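Local coordinates for MW1564 protein (Staphylococcus aureus, PDB 3NTV) that probably transfers a methyl group from S-adenosylmethionine to a catechol-type hydroxyl, as caffeoyl-CoA O-methyltransferases do, at residues 28-31 with 32-36; 111-114 with 115-119; 136-140 with 141-145; 190-193 with 194-198. All blocks are in the same frame, centred on the assembly; numbering follows the deposited sequence. Where two conformers were deposited one is given.

Contact 1: 28-31 with 32-36; sequences YLID and LHQHQ
Q34 folds back over the last turn of helix 22-33 and hydrogen-bonds through its side-chain amide to the backbone of I30. NE2 of Q34 lies 3.1 Å from O of I30, the N-H pointing almost straight at its acceptor (166°). The oxygen is within the amide plane of Q34, but the donor comes from above the I30 carbonyl plane and misses its lone pairs. A bend in the glutamine chain (chi2 -57°) brings the amide back along the helix, where NE2 also meets CG2 of I30 at 3.4 Å.

The backbone bonds record the change of helical pitch. N of L32 donates to O of Y28 and N of H33 to O of L29, both i to i-4, whereas N of Q34 takes O of D31, 3.2 Å away, in the tighter spacing of a 3-10 turn. One residue on, the H35 side chain makes a bond of the same i to i-3 span: ND1 of H35 reaches O of L32 at 2.8 Å, with that oxygen close to the plane of the imidazole. The helix thus winds down into a 3-10 segment at 34-35, at the N-terminal end of an O-methyltransferase chain that pairs with a second copy of itself.

Apolar packing falls on another side of the helix. CD1 of L32 approaches the Y28 ring obliquely, 3.8 Å from CE2, and lies 4.1 Å from CD2 of L29.

Polar bonds to outside partners come from two rings. OH of Y28 is hydrogen-bonded to N205 of the second subunit. The H33 ring, with CD2 3.4 Å from O of L29, bonds through ND1 to D61 on helix 57-70 and through NE2 to backbone N of F218 of the second subunit.

Contact 2: 111-114 with 115-119; sequences AKQN and LATYH
T117 and Q113, one turn apart near the end of helix 105-117, meet through the threonine hydroxyl. OG1 of T117 donates to O of Q113 at 2.9 Å, arriving from above the carbonyl plane, while N of T117 reaches the same oxygen close to the C=O direction. Two donors from a single residue therefore grip this carbonyl. The torsion that sets OG1 beside its own backbone N (chi1 -59°) turns the hydroxyl back toward Q113. On the glutamine side a bend at chi2 (49°) curls the chain over, leaving OE1 of Q113 3.0 Å from OG1 of T117.

Alongside, N114 and Y118 point the same way, with amide and ring planes 61° apart. O of N114 accepts from N of Y118 and sits at the edge of the tyrosine ring, in its plane, 3.2 Å from CD2 of Y118. CG2 of T117 rests on one face of that ring.

In the next shell, one water donates both to OD1 of N114 and to OG1 of T117, each at 2.9 Å, while ND2 of N114 bonds to backbone O of I82. M87 and L43 touch both N114 and Y118. L115 packs on V124 and I126 of strand 124-128, within the beta-alpha-beta unit of strands 97-102 and 124-128. A Schellman motif follows, with H119 as its positive-phi C-prime residue.

With OG1 of T117 giving its proton to O of Q113 and accepting the water's, the hydroxyl acts as donor and acceptor at once, linked to the N114 amide through the water, which probably holds the T117 rotation.

Contact 3: 136-140 with 141-145; sequences ENVND and KVYDM
The Y143 ring meets O of V138 at its edge and in its plane, while CB of K141 lies over one face, toward the rim, 3.9 Å above the plane. From that edge OH of Y143 donates to O of V138 at 2.8 Å, lying in the carbonyl plane on a lone pair. CE2 of Y143 is 3.3 Å from the same oxygen, and OH also comes within 3.6 Å of CB of V138. The ring spans the turn because chi1 of Y143 (-62°) places CG beside the backbone N, directing the phenol back at the end of the short helix 135-138.

Another flat group of the turn, the N139 amide, bonds through ND2 to OE1 of E136 at 3.1 Å, meeting the carboxylate from above its plane.

D140 and K141 run side by side in the same direction. OD2 of D140 and NZ of K141 stay 4.5 Å apart, beyond a salt bridge, and a water fills the gap, donating to OD2 at 2.8 Å and accepting from NZ. The direct ionic partner of D140 is R125 on strand 124-128, which reaches OD1. This turn leads from the helix into strand 143-149 of the central Rossmann-like sheet, which itself bends at D144: V138 and Y143 both pack on T99 of strand 97-102, and Y143 also touches L76 of strand 74-78.

The tyrosine hydroxyl thus gives a donor to the V138 carbonyl at the end of a weakly bonded helix, and the positive groups of R125 and K141 probably favour the ionised carboxylate of D140.

Contact 4: 190-193 with 194-198; sequences RSRN and VRQMV
S191 holds its OG anti to the backbone N (chi1 170°), which turns the oxygen toward N of V194: the bond is 3.2 Å long and nearly straight (166°). This is the N-cap of helix 192-209. The same residue supplies the first i to i+4 acceptor, O of S191, to N of R195, while CG2 of V194 closes on OG of S191 at 3.5 Å. A bend at chi3 brings the R195 guanidinium back across the helix start, one face against CA of R192, with NH2 of R195 3.4 Å from that atom.

R192 instead runs extended, crossing R195 at about a right angle with the guanidinium planes 83° apart. Its NH1 comes to 3.2 Å from CD of Q196, whose amide is steeply inclined to the R192 guanidinium. Beyond the cap, V194 packs on F182 and I188, and NH1 of R195 hydrogen-bonds to O of I188, tying the incoming loop to this surface-facing first turn.

The serine hydroxyl satisfies an N-H that has no preceding turn to bond to, whereas the two arginines bring positive charge to a helix N-terminus, where the dipole would probably disfavour it.

Overall arrangement
The four contacts follow one another along the chain without touching, their centres 22 to 34 Å apart. Contact 1 lies near the N-terminus, at the end of helix 22-33, and alone among them reaches the second subunit. Contacts 2 and 3 are the closest pair, with centres about 22 Å apart, and both border the seven-stranded mixed sheet: one ends helix 105-117, which leads to outermost strand 124-128, and the other turns into strand 143-149. Contact 4 begins helix 192-209, about 33 Å from contacts 1 and 3 between centres. Three helix ends and one helix-to-strand turn thus sit around the periphery of a Rossmann-like methyltransferase fold, with dimer contacts at contact 1.

Contact 1: 28-31 with 32-36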
loop_
_atom_site.group_PDB
_atom_site.type_symbol
_atom_site.label_atom_id
_atom_site.label_comp_id
_atom_site.label_asym_id
_atom_site.label_seq_id
_atom_site.Cartn_x
_atom_site.Cartn_y
_atom_site.Cartn_z
ATOM N N TYR A 28 -4.654 -0.549 16.621
ATOM C CA TYR A 28 -5.578 -1.633 16.313
ATOM C C TYR A 28 -5.017 -2.530 15.176
ATOM O O TYR A 28 -4.995 -3.750 15.314
ATOM C CB TYR A 28 -6.958 -1.064 15.955
ATOM C CG TYR A 28 -7.871 -2.097 15.346
ATOM C CD1 TYR A 28 -8.392 -3.135 16.115
ATOM C CD2 TYR A 28 -8.155 -2.087 13.986
ATOM C CE1 TYR A 28 -9.192 -4.122 15.549
ATOM C CE2 TYR A 28 -8.928 -3.090 13.403
ATOM C CZ TYR A 28 -9.458 -4.096 14.192
ATOM O OH TYR A 28 -10.272 -5.052 13.641
ATOM N N LEU A 29 -4.506 -1.903 14.093
ATOM C CA LEU A 29 -3.930 -2.672 12.980
ATOM C C LEU A 29 -2.632 -3.362 13.364
ATOM O O LEU A 29 -2.469 -4.524 13.020
ATOM C CB LEU A 29 -3.771 -1.832 11.705
ATOM C CG LEU A 29 -5.051 -1.163 11.150
ATOM C CD1 LEU A 29 -4.729 -0.381 9.895
ATOM C CD2 LEU A 29 -6.161 -2.187 10.845
ATOM N N ILE A 30 -1.734 -2.685 14.115
ATOM C CA ILE A 30 -0.477 -3.310 14.567
ATOM C C ILE A 30 -0.798 -4.545 15.421
ATOM O O ILE A 30 -0.154 -5.582 15.253
ATOM C CB ILE A 30 0.474 -2.278 15.243
ATOM C CG1 ILE A 30 0.975 -1.240 14.190
ATOM C CG2 ILE A 30 1.678 -2.974 15.930
ATOM C CD1 ILE A 30 1.600 0.016 14.734
ATOM N N ASP A 31 -1.858 -4.462 16.270
ATOM C CA ASP A 31 -2.326 -5.599 17.072
ATOM C C ASP A 31 -2.741 -6.764 16.173
ATOM O O ASP A 31 -2.409 -7.908 16.477
ATOM C CB ASP A 31 -3.479 -5.181 18.011
ATOM C CG ASP A 31 -3.049 -4.336 19.202
ATOM O OD1 ASP A 31 -1.854 -4.385 19.570
ATOM O OD2 ASP A 31 -3.913 -3.634 19.775
ATOM N N LEU A 32 -3.423 -6.476 15.033
ATOM C CA LEU A 32 -3.791 -7.541 14.085
ATOM C C LEU A 32 -2.530 -8.187 13.498
ATOM O O LEU A 32 -2.507 -9.403 13.307
ATOM C CB LEU A 32 -4.671 -7.006 12.938
ATOM C CG LEU A 32 -6.156 -6.789 13.257
ATOM C CD1 LEU A 32 -6.832 -6.020 12.149
ATOM C CD2 LEU A 32 -6.887 -8.123 13.481
ATOM N N HIS A 33 -1.481 -7.367 13.260
ATOM C CA HIS A 33 -0.209 -7.830 12.700
ATOM C C HIS A 33 0.646 -8.629 13.689
ATOM O O HIS A 33 1.590 -9.297 13.261
ATOM C CB HIS A 33 0.592 -6.649 12.129
ATOM C CG HIS A 33 0.087 -6.132 10.815
ATOM N ND1 HIS A 33 0.949 -5.570 9.889
ATOM C CD2 HIS A 33 -1.177 -6.085 10.319
ATOM C CE1 HIS A 33 0.194 -5.201 8.865
ATOM N NE2 HIS A 33 -1.090 -5.500 9.071
ATOM N N GLN A 34 0.316 -8.596 14.997
ATOM C CA GLN A 34 1.106 -9.319 16.012
ATOM C C GLN A 34 1.295 -10.823 15.755
ATOM O O GLN A 34 2.320 -11.381 16.151
ATOM C CB GLN A 34 0.636 -9.018 17.445
ATOM C CG GLN A 34 0.790 -7.561 17.884
ATOM C CD GLN A 34 2.197 -7.025 17.794
ATOM O OE1 GLN A 34 3.091 -7.401 18.555
ATOM N NE2 GLN A 34 2.415 -6.113 16.870
ATOM N N HIS A 35 0.352 -11.452 15.027
ATOM C CA HIS A 35 0.397 -12.866 14.637
ATOM C C HIS A 35 1.589 -13.159 13.707
ATOM O O HIS A 35 2.151 -14.254 13.768
ATOM C CB HIS A 35 -0.918 -13.278 13.945
ATOM C CG HIS A 35 -2.155 -13.028 14.759
ATOM N ND1 HIS A 35 -2.804 -11.800 14.736
ATOM C CD2 HIS A 35 -2.848 -13.872 15.560
ATOM C CE1 HIS A 35 -3.855 -11.934 15.529
ATOM N NE2 HIS A 35 -3.922 -13.162 16.052
ATOM N N GLN A 36 1.975 -12.182 12.857
ATOM C CA GLN A 36 3.094 -12.312 11.912
ATOM C C GLN A 36 4.431 -11.717 12.412
ATOM O O GLN A 36 5.307 -11.388 11.602
ATOM C CB GLN A 36 2.705 -11.857 10.479
ATOM C CG GLN A 36 2.356 -10.370 10.322
ATOM C CD GLN A 36 1.487 -10.100 9.118
ATOM O OE1 GLN A 36 0.378 -10.633 8.981
ATOM N NE2 GLN A 36 1.955 -9.230 8.234
#

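Contact 2: 111-114 with 115-119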
loop_
_atom_site.group_PDB
_atom_site.type_symbol
_atom_site.label_atom_id
_atom_site.label_comp_id
_atom_site.label_asym_id
_atom_site.label_seq_id
_atom_site.Cartn_x
_atom_site.Cartn_y
_atom_site.Cartn_z
ATOM N N ALA A 111 24.097 -2.180 13.200
ATOM C CA ALA A 111 23.671 -3.045 12.097
ATOM C C ALA A 111 24.556 -4.301 11.995
ATOM O O ALA A 111 24.013 -5.407 11.924
ATOM C CB ALA A 111 23.648 -2.274 10.788
ATOM N N LYS A 112 25.906 -4.128 12.040
ATOM C CA LYS A 112 26.868 -5.227 11.970
ATOM C C LYS A 112 26.615 -6.255 13.077
ATOM O O LYS A 112 26.546 -7.450 12.793
ATOM C CB LYS A 112 28.308 -4.689 12.046
ATOM C CG LYS A 112 29.231 -5.302 11.017
ATOM C CD LYS A 112 29.670 -4.314 9.949
ATOM C CE LYS A 112 30.730 -4.932 9.072
ATOM N NZ LYS A 112 30.149 -5.686 7.923
ATOM N N GLN A 113 26.450 -5.781 14.337
ATOM C CA GLN A 113 26.197 -6.684 15.465
ATOM C C GLN A 113 24.887 -7.447 15.280
ATOM O O GLN A 113 24.845 -8.654 15.515
ATOM C CB GLN A 113 26.220 -5.946 16.812
ATOM C CG GLN A 113 26.185 -6.894 18.035
ATOM C CD GLN A 113 27.180 -8.043 17.980
ATOM O OE1 GLN A 113 26.830 -9.198 17.679
ATOM N NE2 GLN A 113 28.444 -7.755 18.272
ATOM N N ASN A 114 23.829 -6.754 14.833
ATOM C CA ASN A 114 22.532 -7.400 14.599
ATOM C C ASN A 114 22.592 -8.492 13.525
ATOM O O ASN A 114 22.038 -9.576 13.728
ATOM C CB ASN A 114 21.464 -6.353 14.308
ATOM C CG ASN A 114 20.999 -5.652 15.563
ATOM O OD1 ASN A 114 21.072 -6.200 16.677
ATOM N ND2 ASN A 114 20.484 -4.432 15.412
ATOM N N LEU A 115 23.300 -8.229 12.399
ATOM C CA LEU A 115 23.427 -9.226 11.335
ATOM C C LEU A 115 24.124 -10.485 11.860
ATOM O O LEU A 115 23.723 -11.594 11.506
ATOM C CB LEU A 115 24.186 -8.668 10.125
ATOM C CG LEU A 115 23.532 -7.519 9.336
ATOM C CD1 LEU A 115 24.408 -7.166 8.154
ATOM C CD2 LEU A 115 22.154 -7.891 8.841
ATOM N N ALA A 116 25.147 -10.306 12.736
ATOM C CA ALA A 116 25.871 -11.433 13.333
ATOM C C ALA A 116 24.952 -12.192 14.292
ATOM O O ALA A 116 24.826 -13.411 14.160
ATOM C CB ALA A 116 27.113 -10.937 14.076
ATOM N N THR A 117 24.284 -11.468 15.217
ATOM C CA THR A 117 23.388 -12.034 16.239
ATOM C C THR A 117 22.253 -12.854 15.631
ATOM O O THR A 117 21.991 -13.977 16.077
ATOM C CB THR A 117 22.878 -10.916 17.166
ATOM O OG1 THR A 117 23.987 -10.277 17.788
ATOM C CG2 THR A 117 21.889 -11.407 18.218
ATOM N N TYR A 118 21.615 -12.304 14.582
ATOM C CA TYR A 118 20.468 -12.929 13.926
ATOM C C TYR A 118 20.793 -13.768 12.692
ATOM O O TYR A 118 19.885 -14.301 12.044
ATOM C CB TYR A 118 19.349 -11.890 13.696
ATOM C CG TYR A 118 18.843 -11.290 14.995
ATOM C CD1 TYR A 118 17.864 -11.932 15.747
ATOM C CD2 TYR A 118 19.408 -10.134 15.517
ATOM C CE1 TYR A 118 17.415 -11.401 16.956
ATOM C CE2 TYR A 118 18.976 -9.597 16.732
ATOM C CZ TYR A 118 17.992 -10.245 17.456
ATOM O OH TYR A 118 17.564 -9.716 18.651
ATOM N N HIS A 119 22.098 -13.961 12.405
ATOM C CA HIS A 119 22.572 -14.855 11.335
ATOM C C HIS A 119 22.142 -14.424 9.928
ATOM O O HIS A 119 21.743 -15.260 9.132
ATOM C CB HIS A 119 22.159 -16.332 11.634
ATOM C CG HIS A 119 22.447 -16.732 13.056
ATOM N ND1 HIS A 119 23.741 -16.830 13.525
ATOM C CD2 HIS A 119 21.591 -16.995 14.074
ATOM C CE1 HIS A 119 23.641 -17.169 14.805
ATOM N NE2 HIS A 119 22.366 -17.281 15.183
HETATM O O HOH W 1 22.784 -7.677 18.470
#

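Contact 3: 136-140 with 141-145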
loop_
_atom_site.group_PDB
_atom_site.type_symbol
_atom_site.label_atom_id
_atom_site.label_comp_id
_atom_site.label_asym_id
_atom_site.label_seq_id
_atom_site.Cartn_x
_atom_site.Cartn_y
_atom_site.Cartn_z
ATOM N N GLU A 136 30.046 2.631 -7.417
ATOM C CA GLU A 136 30.983 1.584 -7.822
ATOM C C GLU A 136 31.127 0.425 -6.825
ATOM O O GLU A 136 31.751 -0.586 -7.145
ATOM C CB GLU A 136 32.372 2.207 -8.130
ATOM C CG GLU A 136 32.393 3.051 -9.398
ATOM C CD GLU A 136 31.944 2.396 -10.696
ATOM O OE1 GLU A 136 32.260 1.203 -10.926
ATOM O OE2 GLU A 136 31.289 3.098 -11.502
ATOM N N ASN A 137 30.566 0.572 -5.620
ATOM C CA ASN A 137 30.618 -0.478 -4.605
ATOM C C ASN A 137 29.339 -1.306 -4.585
ATOM O O ASN A 137 29.299 -2.335 -3.918
ATOM C CB ASN A 137 30.937 0.101 -3.237
ATOM C CG ASN A 137 32.322 0.708 -3.206
ATOM O OD1 ASN A 137 33.278 0.152 -3.759
ATOM N ND2 ASN A 137 32.443 1.893 -2.623
ATOM N N VAL A 138 28.310 -0.858 -5.312
ATOM C CA VAL A 138 27.015 -1.576 -5.341
ATOM C C VAL A 138 26.538 -1.943 -6.738
ATOM O O VAL A 138 25.478 -2.565 -6.884
ATOM C CB VAL A 138 25.924 -0.773 -4.564
ATOM C CG1 VAL A 138 26.388 -0.395 -3.152
ATOM C CG2 VAL A 138 25.446 0.463 -5.335
ATOM N N ASN A 139 27.289 -1.552 -7.776
ATOM C CA ASN A 139 26.871 -1.797 -9.150
ATOM C C ASN A 139 27.210 -3.195 -9.699
ATOM O O ASN A 139 27.236 -3.368 -10.920
ATOM C CB ASN A 139 27.396 -0.701 -10.071
ATOM C CG ASN A 139 28.903 -0.682 -10.211
ATOM O OD1 ASN A 139 29.638 -1.302 -9.438
ATOM N ND2 ASN A 139 29.376 0.027 -11.220
ATOM N N ASP A 140 27.420 -4.184 -8.819
ATOM C CA ASP A 140 27.695 -5.571 -9.195
ATOM C C ASP A 140 26.377 -6.357 -9.379
ATOM O O ASP A 140 26.397 -7.533 -9.713
ATOM C CB ASP A 140 28.580 -6.256 -8.135
ATOM C CG ASP A 140 28.034 -6.213 -6.708
ATOM O OD1 ASP A 140 27.569 -5.137 -6.282
ATOM O OD2 ASP A 140 28.076 -7.261 -6.022
ATOM N N LYS A 141 25.239 -5.716 -9.107
ATOM C CA LYS A 141 23.936 -6.361 -9.197
ATOM C C LYS A 141 22.951 -5.460 -9.884
ATOM O O LYS A 141 23.128 -4.231 -9.907
ATOM C CB LYS A 141 23.391 -6.620 -7.774
ATOM C CG LYS A 141 24.118 -7.715 -7.022
ATOM C CD LYS A 141 23.782 -7.680 -5.551
ATOM C CE LYS A 141 24.729 -8.528 -4.739
ATOM N NZ LYS A 141 24.595 -9.979 -5.043
ATOM N N VAL A 142 21.868 -6.079 -10.390
ATOM C CA VAL A 142 20.690 -5.390 -10.921
ATOM C C VAL A 142 19.672 -5.546 -9.763
ATOM O O VAL A 142 19.436 -6.661 -9.279
ATOM C CB VAL A 142 20.156 -6.001 -12.250
ATOM C CG1 VAL A 142 18.820 -5.371 -12.650
ATOM C CG2 VAL A 142 21.178 -5.817 -13.373
ATOM N N TYR A 143 19.150 -4.425 -9.287
ATOM C CA TYR A 143 18.203 -4.452 -8.158
ATOM C C TYR A 143 16.753 -4.488 -8.615
ATOM O O TYR A 143 16.416 -4.006 -9.699
ATOM C CB TYR A 143 18.448 -3.257 -7.212
ATOM C CG TYR A 143 19.827 -3.299 -6.592
ATOM C CD1 TYR A 143 20.084 -4.073 -5.459
ATOM C CD2 TYR A 143 20.891 -2.612 -7.171
ATOM C CE1 TYR A 143 21.381 -4.209 -4.953
ATOM C CE2 TYR A 143 22.184 -2.713 -6.654
ATOM C CZ TYR A 143 22.427 -3.527 -5.558
ATOM O OH TYR A 143 23.702 -3.609 -5.046
ATOM N N ASP A 144 15.903 -5.122 -7.789
ATOM C CA ASP A 144 14.462 -5.220 -8.019
ATOM C C ASP A 144 13.706 -4.140 -7.250
ATOM O O ASP A 144 12.568 -3.837 -7.598
ATOM C CB ASP A 144 13.959 -6.583 -7.566
ATOM C CG ASP A 144 14.668 -7.727 -8.263
ATOM O OD1 ASP A 144 14.918 -7.611 -9.487
ATOM O OD2 ASP A 144 15.029 -8.703 -7.577
HETATM N N MSE A 145 14.347 -3.555 -6.225
HETATM C CA MSE A 145 13.754 -2.519 -5.361
HETATM C C MSE A 145 14.877 -1.652 -4.774
HETATM O O MSE A 145 15.941 -2.164 -4.405
HETATM C CB MSE A 145 12.951 -3.197 -4.203
HETATM C CG MSE A 145 12.421 -2.223 -3.149
HETATM SE SE MSE A 145 11.605 -3.231 -1.685
HETATM C CE MSE A 145 9.864 -3.513 -2.478
HETATM O O HOH W 2 26.997 -9.701 -6.881
#

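Contact 4: 190-193 with 194-198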
loop_
_atom_site.group_PDB
_atom_site.type_symbol
_atom_site.label_atom_id
_atom_site.label_comp_id
_atom_site.label_asym_id
_atom_site.label_seq_id
_atom_site.Cartn_x
_atom_site.Cartn_y
_atom_site.Cartn_z
ATOM N N ARG A 190 8.216 26.513 14.583
ATOM C CA ARG A 190 9.031 26.289 15.781
ATOM C C ARG A 190 10.455 25.836 15.497
ATOM O O ARG A 190 11.319 26.015 16.355
ATOM C CB ARG A 190 8.348 25.293 16.716
ATOM C CG ARG A 190 7.034 25.809 17.296
ATOM C CD ARG A 190 6.193 24.673 17.806
ATOM N NE ARG A 190 4.968 25.161 18.428
ATOM C CZ ARG A 190 3.913 24.402 18.694
ATOM N NH1 ARG A 190 3.924 23.109 18.397
ATOM N NH2 ARG A 190 2.838 24.929 19.264
ATOM N N SER A 191 10.713 25.254 14.308
ATOM C CA SER A 191 12.053 24.753 14.006
ATOM C C SER A 191 12.556 25.041 12.605
ATOM O O SER A 191 11.952 24.589 11.628
ATOM C CB SER A 191 12.120 23.252 14.281
ATOM O OG SER A 191 13.322 22.682 13.788
ATOM N N ARG A 192 13.719 25.711 12.507
ATOM C CA ARG A 192 14.356 25.969 11.214
ATOM C C ARG A 192 14.710 24.656 10.503
ATOM O O ARG A 192 14.497 24.547 9.286
ATOM C CB ARG A 192 15.603 26.851 11.369
ATOM C CG ARG A 192 16.129 27.369 10.034
ATOM C CD ARG A 192 17.467 28.067 10.182
ATOM N NE ARG A 192 17.809 28.815 8.973
ATOM C CZ ARG A 192 18.567 28.345 7.988
ATOM N NH1 ARG A 192 19.087 27.127 8.063
ATOM N NH2 ARG A 192 18.818 29.093 6.922
ATOM N N ASN A 193 15.246 23.671 11.261
ATOM C CA ASN A 193 15.630 22.374 10.704
ATOM C C ASN A 193 14.411 21.652 10.100
ATOM O O ASN A 193 14.494 21.127 8.992
ATOM C CB ASN A 193 16.339 21.522 11.761
ATOM C CG ASN A 193 17.643 22.117 12.260
ATOM O OD1 ASN A 193 17.837 22.325 13.460
ATOM N ND2 ASN A 193 18.575 22.395 11.360
ATOM N N VAL A 194 13.269 21.690 10.797
ATOM C CA VAL A 194 12.026 21.065 10.299
ATOM C C VAL A 194 11.582 21.767 9.016
ATOM O O VAL A 194 11.284 21.100 8.037
ATOM C CB VAL A 194 10.922 21.013 11.384
ATOM C CG1 VAL A 194 9.585 20.567 10.796
ATOM C CG2 VAL A 194 11.337 20.083 12.512
ATOM N N ARG A 195 11.646 23.116 8.976
ATOM C CA ARG A 195 11.307 23.848 7.746
ATOM C C ARG A 195 12.182 23.472 6.569
ATOM O O ARG A 195 11.665 23.263 5.465
ATOM C CB ARG A 195 11.345 25.367 7.972
ATOM C CG ARG A 195 10.224 25.805 8.888
ATOM C CD ARG A 195 10.069 27.319 8.952
ATOM N NE ARG A 195 11.277 28.027 9.407
ATOM C CZ ARG A 195 11.579 28.275 10.678
ATOM N NH1 ARG A 195 10.803 27.821 11.654
ATOM N NH2 ARG A 195 12.673 28.964 10.985
ATOM N N GLN A 196 13.500 23.343 6.795
ATOM C CA GLN A 196 14.447 22.968 5.738
ATOM C C GLN A 196 14.112 21.556 5.215
ATOM O O GLN A 196 14.134 21.333 4.007
ATOM C CB GLN A 196 15.886 22.990 6.265
ATOM C CG GLN A 196 16.425 24.394 6.520
ATOM C CD GLN A 196 17.832 24.319 7.045
ATOM O OE1 GLN A 196 18.075 24.053 8.227
ATOM N NE2 GLN A 196 18.795 24.511 6.162
HETATM N N MSE A 197 13.767 20.632 6.125
HETATM C CA MSE A 197 13.412 19.254 5.762
HETATM C C MSE A 197 12.095 19.172 5.014
HETATM O O MSE A 197 11.980 18.417 4.049
HETATM C CB MSE A 197 13.410 18.349 6.995
HETATM C CG MSE A 197 14.786 18.226 7.649
HETATM SE SE MSE A 197 16.128 17.369 6.487
HETATM C CE MSE A 197 17.060 18.999 5.881
ATOM N N VAL A 198 11.094 19.962 5.444
ATOM C CA VAL A 198 9.790 20.026 4.768
ATOM C C VAL A 198 10.024 20.520 3.334
ATOM O O VAL A 198 9.501 19.920 2.394
ATOM C CB VAL A 198 8.772 20.879 5.563
ATOM C CG1 VAL A 198 7.515 21.181 4.736
ATOM C CG2 VAL A 198 8.384 20.194 6.867
#